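Local coordinates for protein putative glycyl-glycine endopeptidase lytM (Ruminococcus gnavus, PDB 3NYY) that is probably a metalloendopeptidase of the M23 family that hydrolyses peptide bonds, perhaps between glycines, at residues His125-Asp129 and Ser231-Tyr235; Pro137-Val142 and Gly197-Asp201; Val142-Gly148 and Val190-Leu196. All coordinates share one frame; numbering follows the deposited sequence.

Contact 1: His125-Asp129 and Ser231-Tyr235; sequences HEGTD and SVNPY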
# COMPACT_ATOMS: atom_id res chain seq x y z
N HIS A 125 -10.58 1.37 13.25
CA HIS A 125 -10.18 2.34 12.23
C HIS A 125 -9.57 1.67 11.00
O HIS A 125 -8.86 2.30 10.19
CB HIS A 125 -9.20 3.35 12.84
CG HIS A 125 -9.82 4.22 13.88
ND1 HIS A 125 -10.33 5.47 13.59
CD2 HIS A 125 -10.06 4.00 15.19
CE1 HIS A 125 -10.85 5.99 14.69
NE2 HIS A 125 -10.71 5.11 15.67
N GLU A 126 -9.85 0.38 10.84
CA GLU A 126 -9.26 -0.42 9.77
C GLU A 126 -9.96 -0.06 8.46
O GLU A 126 -11.18 0.14 8.43
CB GLU A 126 -9.50 -1.88 10.04
CG GLU A 126 -8.93 -2.42 11.37
CD GLU A 126 -9.92 -2.33 12.51
OE1 GLU A 126 -11.03 -1.72 12.37
OE2 GLU A 126 -9.59 -2.84 13.60
N GLY A 127 -9.22 -0.03 7.36
CA GLY A 127 -9.81 0.30 6.06
C GLY A 127 -8.78 0.19 4.97
O GLY A 127 -7.95 -0.74 5.01
N THR A 128 -8.84 1.10 4.00
CA THR A 128 -7.89 1.15 2.89
C THR A 128 -7.39 2.59 2.79
O THR A 128 -8.15 3.54 2.80
CB THR A 128 -8.51 0.73 1.59
OG1 THR A 128 -9.04 -0.61 1.73
CG2 THR A 128 -7.47 0.76 0.42
N ASP A 129 -6.08 2.74 2.74
CA ASP A 129 -5.40 4.03 2.58
C ASP A 129 -5.02 4.28 1.14
O ASP A 129 -4.22 3.56 0.57
CB ASP A 129 -4.20 4.10 3.51
CG ASP A 129 -4.62 4.05 4.97
OD1 ASP A 129 -5.64 4.67 5.30
OD2 ASP A 129 -4.00 3.32 5.76
N SER A 231 -16.12 -2.52 11.09
CA SER A 231 -15.39 -2.27 9.85
C SER A 231 -15.22 -3.56 9.03
O SER A 231 -15.01 -4.66 9.56
CB SER A 231 -14.02 -1.66 10.17
OG SER A 231 -13.23 -2.56 10.97
N VAL A 232 -15.29 -3.38 7.71
CA VAL A 232 -15.02 -4.45 6.73
C VAL A 232 -14.02 -3.95 5.71
O VAL A 232 -13.89 -2.74 5.51
CB VAL A 232 -16.33 -4.94 6.03
CG1 VAL A 232 -17.34 -5.37 7.07
CG2 VAL A 232 -16.90 -3.86 5.12
N ASN A 233 -13.32 -4.87 5.07
CA ASN A 233 -12.25 -4.51 4.14
C ASN A 233 -12.79 -3.82 2.89
O ASN A 233 -13.49 -4.47 2.09
CB ASN A 233 -11.47 -5.77 3.77
CG ASN A 233 -10.18 -5.49 3.04
OD1 ASN A 233 -9.75 -4.32 2.89
ND2 ASN A 233 -9.47 -6.60 2.63
N PRO A 234 -12.40 -2.54 2.64
CA PRO A 234 -12.87 -1.92 1.41
C PRO A 234 -12.05 -2.28 0.18
O PRO A 234 -12.43 -1.91 -0.92
CB PRO A 234 -12.67 -0.42 1.68
CG PRO A 234 -12.50 -0.30 3.15
CD PRO A 234 -11.78 -1.55 3.55
N TYR A 235 -10.91 -2.94 0.35
CA TYR A 235 -10.02 -3.12 -0.77
C TYR A 235 -10.68 -3.79 -1.99
O TYR A 235 -10.59 -3.27 -3.11
CB TYR A 235 -8.73 -3.86 -0.34
CG TYR A 235 -7.79 -4.15 -1.48
CD1 TYR A 235 -6.90 -3.16 -1.89
CD2 TYR A 235 -7.82 -5.37 -2.18
CE1 TYR A 235 -6.02 -3.37 -2.94
CE2 TYR A 235 -6.90 -5.56 -3.27
CZ TYR A 235 -6.04 -4.53 -3.62
OH TYR A 235 -5.12 -4.64 -4.68
O HOH W 1 -13.36 -0.29 6.66
O HOH W 2 -7.45 -2.66 3.01

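Contact 2: Pro137-Val142 and Gly197-Asp201; sequences PGYYPV and GYMGD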
# COMPACT_ATOMS: atom_id res chain seq x y z
N PRO A 137 -1.70 18.47 0.02
CA PRO A 137 -3.10 18.52 0.40
C PRO A 137 -3.94 19.51 -0.41
O PRO A 137 -3.41 20.44 -1.00
CB PRO A 137 -3.03 18.95 1.86
CG PRO A 137 -1.91 19.84 1.93
CD PRO A 137 -0.87 19.26 0.97
N GLY A 138 -5.24 19.28 -0.46
CA GLY A 138 -6.13 20.21 -1.14
C GLY A 138 -6.09 20.16 -2.66
O GLY A 138 -6.48 21.14 -3.31
N TYR A 139 -5.61 19.06 -3.21
CA TYR A 139 -5.40 18.90 -4.64
C TYR A 139 -6.27 17.81 -5.27
O TYR A 139 -6.98 18.07 -6.24
CB TYR A 139 -3.93 18.65 -4.94
CG TYR A 139 -3.65 18.31 -6.38
CD1 TYR A 139 -3.61 19.30 -7.36
CD2 TYR A 139 -3.40 17.02 -6.75
CE1 TYR A 139 -3.36 18.98 -8.69
CE2 TYR A 139 -3.18 16.67 -8.07
CZ TYR A 139 -3.13 17.67 -9.04
OH TYR A 139 -2.88 17.29 -10.34
N TYR A 140 -6.22 16.59 -4.73
CA TYR A 140 -7.08 15.50 -5.18
C TYR A 140 -8.48 15.67 -4.63
O TYR A 140 -8.68 15.67 -3.41
CB TYR A 140 -6.56 14.13 -4.72
CG TYR A 140 -5.30 13.64 -5.34
CD1 TYR A 140 -4.07 14.04 -4.82
CD2 TYR A 140 -5.34 12.81 -6.44
CE1 TYR A 140 -2.89 13.58 -5.39
CE2 TYR A 140 -4.17 12.35 -7.02
CZ TYR A 140 -2.96 12.74 -6.49
OH TYR A 140 -1.81 12.24 -7.11
N PRO A 141 -9.50 15.80 -5.50
CA PRO A 141 -10.86 15.75 -4.97
C PRO A 141 -11.21 14.35 -4.45
O PRO A 141 -10.60 13.36 -4.88
CB PRO A 141 -11.75 16.09 -6.17
CG PRO A 141 -10.81 16.42 -7.30
CD PRO A 141 -9.49 15.91 -6.97
N VAL A 142 -12.15 14.31 -3.52
CA VAL A 142 -12.74 13.08 -2.98
C VAL A 142 -14.23 13.19 -3.24
O VAL A 142 -14.87 14.16 -2.86
CB VAL A 142 -12.41 12.93 -1.49
CG1 VAL A 142 -13.16 11.74 -0.91
CG2 VAL A 142 -10.85 12.78 -1.29
N GLY A 197 -15.05 16.61 -0.55
CA GLY A 197 -13.97 17.44 -0.02
C GLY A 197 -12.71 17.15 -0.81
O GLY A 197 -12.80 16.63 -1.92
N TYR A 198 -11.57 17.53 -0.25
CA TYR A 198 -10.27 17.32 -0.89
C TYR A 198 -9.39 16.54 0.01
O TYR A 198 -9.37 16.75 1.24
CB TYR A 198 -9.58 18.64 -1.28
CG TYR A 198 -10.35 19.32 -2.39
CD1 TYR A 198 -11.46 20.12 -2.09
CD2 TYR A 198 -10.00 19.12 -3.72
CE1 TYR A 198 -12.19 20.72 -3.11
CE2 TYR A 198 -10.74 19.72 -4.73
CZ TYR A 198 -11.82 20.50 -4.43
OH TYR A 198 -12.53 21.09 -5.47
N MSE A 199 -8.66 15.62 -0.62
CA MSE A 199 -7.74 14.71 0.08
C MSE A 199 -6.71 15.54 0.87
O MSE A 199 -6.14 16.51 0.34
CB MSE A 199 -7.01 13.84 -0.90
CG MSE A 199 -6.22 12.74 -0.26
SE MSE A 199 -5.04 11.83 -1.50
CE MSE A 199 -6.37 10.87 -2.42
N GLY A 200 -6.46 15.16 2.12
CA GLY A 200 -5.49 15.90 2.92
C GLY A 200 -4.57 15.04 3.77
O GLY A 200 -4.37 13.85 3.50
N ASP A 201 -4.01 15.69 4.79
CA ASP A 201 -3.17 15.04 5.78
C ASP A 201 -3.53 15.47 7.17
O ASP A 201 -2.67 15.58 8.05
CB ASP A 201 -1.69 15.29 5.46
CG ASP A 201 -1.29 16.76 5.42
OD1 ASP A 201 -2.10 17.66 5.82
OD2 ASP A 201 -0.14 17.03 4.98
O HOH W 3 -4.74 16.41 -2.15

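Contact 3: Val142-Gly148 and Val190-Leu196; sequences VVSMTDG and VKAGDLL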
# COMPACT_ATOMS: atom_id res chain seq x y z
N VAL A 142 -12.15 14.31 -3.52
CA VAL A 142 -12.74 13.08 -2.98
C VAL A 142 -14.23 13.19 -3.24
O VAL A 142 -14.87 14.16 -2.86
CB VAL A 142 -12.41 12.93 -1.49
CG1 VAL A 142 -13.16 11.74 -0.91
CG2 VAL A 142 -10.85 12.78 -1.29
N VAL A 143 -14.76 12.18 -3.95
CA VAL A 143 -16.15 12.11 -4.30
C VAL A 143 -16.80 10.90 -3.65
O VAL A 143 -16.15 9.91 -3.30
CB VAL A 143 -16.37 12.05 -5.81
CG1 VAL A 143 -15.77 13.29 -6.47
CG2 VAL A 143 -15.83 10.75 -6.43
N SER A 144 -18.11 10.99 -3.47
CA SER A 144 -18.86 9.94 -2.80
C SER A 144 -18.95 8.73 -3.72
O SER A 144 -19.36 8.84 -4.87
CB SER A 144 -20.28 10.39 -2.50
OG SER A 144 -20.98 9.44 -1.67
N MSE A 145 -18.63 7.58 -3.19
CA MSE A 145 -18.70 6.34 -3.98
C MSE A 145 -20.14 5.95 -4.26
O MSE A 145 -20.39 5.23 -5.22
CB MSE A 145 -17.98 5.22 -3.23
CG MSE A 145 -16.45 5.45 -3.12
SE MSE A 145 -15.59 4.15 -1.96
CE MSE A 145 -15.63 2.66 -3.13
N THR A 146 -21.04 6.38 -3.39
CA THR A 146 -22.45 5.95 -3.36
C THR A 146 -23.40 7.13 -3.25
O THR A 146 -23.01 8.23 -2.86
CB THR A 146 -22.71 5.07 -2.10
OG1 THR A 146 -22.66 5.89 -0.91
CG2 THR A 146 -21.65 3.91 -1.98
N ASP A 147 -24.67 6.90 -3.56
CA ASP A 147 -25.69 7.81 -3.13
C ASP A 147 -25.74 7.68 -1.61
O ASP A 147 -25.23 6.71 -1.03
CB ASP A 147 -27.04 7.38 -3.69
CG ASP A 147 -27.21 7.62 -5.17
OD1 ASP A 147 -26.36 8.22 -5.84
OD2 ASP A 147 -28.30 7.22 -5.67
N GLY A 148 -26.40 8.62 -0.98
CA GLY A 148 -26.67 8.48 0.45
C GLY A 148 -26.99 9.76 1.15
O GLY A 148 -27.48 10.71 0.50
N VAL A 190 -26.70 13.10 -0.88
CA VAL A 190 -25.64 13.12 -1.87
C VAL A 190 -25.94 12.06 -2.95
O VAL A 190 -26.60 11.03 -2.67
CB VAL A 190 -24.20 12.90 -1.29
CG1 VAL A 190 -23.84 14.08 -0.35
CG2 VAL A 190 -24.05 11.57 -0.64
N LYS A 191 -25.47 12.33 -4.16
CA LYS A 191 -25.45 11.37 -5.24
C LYS A 191 -24.02 10.90 -5.43
O LYS A 191 -23.04 11.65 -5.22
CB LYS A 191 -25.98 11.98 -6.56
CG LYS A 191 -27.47 12.34 -6.52
CD LYS A 191 -28.36 11.14 -6.44
CE LYS A 191 -28.42 10.39 -7.76
NZ LYS A 191 -29.53 9.37 -7.75
N ALA A 192 -23.88 9.63 -5.83
CA ALA A 192 -22.56 9.09 -6.16
C ALA A 192 -21.87 9.98 -7.18
O ALA A 192 -22.50 10.43 -8.16
CB ALA A 192 -22.70 7.66 -6.68
N GLY A 193 -20.61 10.28 -6.93
CA GLY A 193 -19.82 11.20 -7.75
C GLY A 193 -19.78 12.63 -7.27
O GLY A 193 -18.94 13.41 -7.72
N ASP A 194 -20.66 12.98 -6.33
CA ASP A 194 -20.65 14.34 -5.74
C ASP A 194 -19.39 14.57 -4.92
O ASP A 194 -18.96 13.70 -4.19
CB ASP A 194 -21.84 14.60 -4.83
CG ASP A 194 -23.16 14.76 -5.57
OD1 ASP A 194 -23.17 14.84 -6.80
OD2 ASP A 194 -24.20 14.81 -4.87
N LEU A 195 -18.88 15.80 -4.99
CA LEU A 195 -17.75 16.19 -4.18
C LEU A 195 -18.06 16.10 -2.69
O LEU A 195 -19.09 16.63 -2.25
CB LEU A 195 -17.35 17.61 -4.54
CG LEU A 195 -16.04 18.09 -3.93
CD1 LEU A 195 -14.79 17.38 -4.50
CD2 LEU A 195 -15.89 19.62 -4.07
N LEU A 196 -17.19 15.45 -1.94
CA LEU A 196 -17.23 15.45 -0.48
C LEU A 196 -16.17 16.38 0.14
O LEU A 196 -16.37 16.86 1.26
CB LEU A 196 -17.04 14.04 0.09
CG LEU A 196 -18.12 13.01 -0.28
CD1 LEU A 196 -17.81 11.59 0.34
CD2 LEU A 196 -19.56 13.53 0.06

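Contact 1: His125-Asp129 and Ser231-Tyr235
Glu126 and Ser231 make the one direct hydrogen bond between these segments, the serine hydroxyl giving its proton to the carboxylate, with Ser231 OG 2.7 Å from Glu126 OE1. The hydroxyl comes in from above the carboxylate plane, 49° out of it. A bend at chi2 (90°) carries the glutamate end over to the serine, while OE2 is held by a salt bridge to Arg117 and by the backbone N of Gly124. With an alanine here, Ser231 OG would probably lose this acceptor and Arg117 this carboxylate as a salt-bridge partner.

The remaining polar links run through water. One water lies between the carbonyls of Glu126 and Val232. A second donates to Gly127 O and to Asn233 OD1, and accepts from Thr128 OG1 at 2.9 Å.

Such mediated contact suits the fold, because the strands 128-132 and 228-232 are not paired with each other: both are bonded to strand 216-225. His125 to Asp129 also match the HxxxD motif of M23 peptidases, whose histidine and aspartate bind the catalytic zinc in relatives; here Asp129 OD1 bonds to His218.

Asn233 OD1 has a further task, capping the start of helix 235-240: Tyr235 N donates to it at 3.1 Å, from above the carbonyl plane, and Asn233 ND2 is held by Asp111.

Van der Waals packing centres on the Pro234 ring. Its CD lies 3.7 Å from Gly127 CA, where the glycine offers no side chain, and 3.4 Å from Thr128 OG1. The threonine and proline side chains run antiparallel past one another, with Leu219 and Ile221 also against the proline.

Contact 2: Pro137-Val142 and Gly197-Asp201
Met199, present as selenomethionine, makes a Met-aromatic contact with Tyr140: its SE sits 4.7 Å from the centroid of the Tyr140 ring, approaching obliquely at 37° to the ring normal. The two side chains run alongside each other in a common direction. A turn at chi3 (-74°) folds the Met199 terminal methyl back, so that CE comes 4.0 Å from Tyr140 CB. The Tyr139 ring reaches over one face of the Tyr140 ring with its CE2.

The backbone of Met199 is gripped as well. Met199 N donates to Tyr140 O at 2.8 Å, in a nearly straight bond. Its carbonyl takes two donors: Gly138 N at 3.0 Å, and a water that also accepts from Tyr140 N. Gly138 has a positive phi, a conformation that suits glycine.

Beyond this loop the segments become antiparallel strands. Val142 N bonds to Gly197 O at 2.9 Å, whereas the return bond from Gly197 N to Val142 O is weak. Pro141 pairs with Tyr198 at a non-hydrogen-bonded position, where a missing N-H costs nothing across the pair, and its CB lies 4.0 Å from Tyr198 CE2.

Strand 195-198 is the middle member of a three-stranded sheet, with 141-143 on one side and 180-181 on the other, while Val142 and Met199 rest on Leu217 of strand 216-225 and Met199 and Tyr140 on Ala132 of strand 128-132.

Contact 3: Val142-Gly148 and Val190-Leu196
Ser144 and Leu196 form the close-packed inner part of this contact, with Leu196 CD1 resting 3.7 Å from Ser144 CA. Ile165 of strand 162-166 touches both side chains, and Tyr175 touches Leu196. Backbone bonds tie the same region: Leu196 N donates to Val142 O, Ser144 N to Asp194 O, and Gly193 N to Ser144 O at 2.8 Å. The serine hydroxyl, swung anti to the backbone N (chi1 -172°), bonds within its own segment to Thr146 O at 2.6 Å, in the carbonyl plane and on a lone pair. That closes a small loop round Met145, whose side chain leads away to Leu219.

Toward solvent the contact is carried by charge. Asp147 divides its carboxylate between two partners on the facing turn. OD1 accepts from Ala192 N at 2.9 Å with its anti lone pair, while OD2 forms a salt bridge with the exposed Lys191 NZ at 3.2 Å, the ammonium lying above the carboxylate plane. The lysine chain, bent at chi2 and chi3, runs alongside the aspartate and brings its CD within 3.6 Å of Asp147 OD1.

Lys191 to Asp194 form a type II beta turn, with Gly193 at its third position. Asp194 steadies it by taking Lys191 N on OD2, in addition to the bond from Asp194 N to Lys191 O. Just ahead of the turn, Val190 exchanges two backbone bonds with Gly148 as an antiparallel hydrogen-bonded pair. The side of the contact near Leu196 thus depends on hydrophobic cover and backbone bonds, whereas on the more open side the Asp147 carboxylate fixes the turn's backbone through a directional bond and probably gains further from the charge of the exposed lysine.

How the contacts relate
All three contacts lie in the M23 peptidase region, and along the chain they form a series of inward steps: contact 1 joins the outermost segments, contact 2 falls between them, and contact 3 falls within contact 2. Contacts 2 and 3 share Val142 and are successive parts of one pairing of strands 141-143 and 195-198; their centres are about 14 Å apart. Contact 3 continues into the pairing of 148-153 with 189-190, connecting the small three-stranded sheet to the large antiparallel one. Contact 1, centred about 19 Å from contact 2 and 18 Å from contact 3, belongs to that large sheet and contains the HxxxD motif, so the sheets are joined well away from the probable zinc site; strand 216-225 packs against residues of all three.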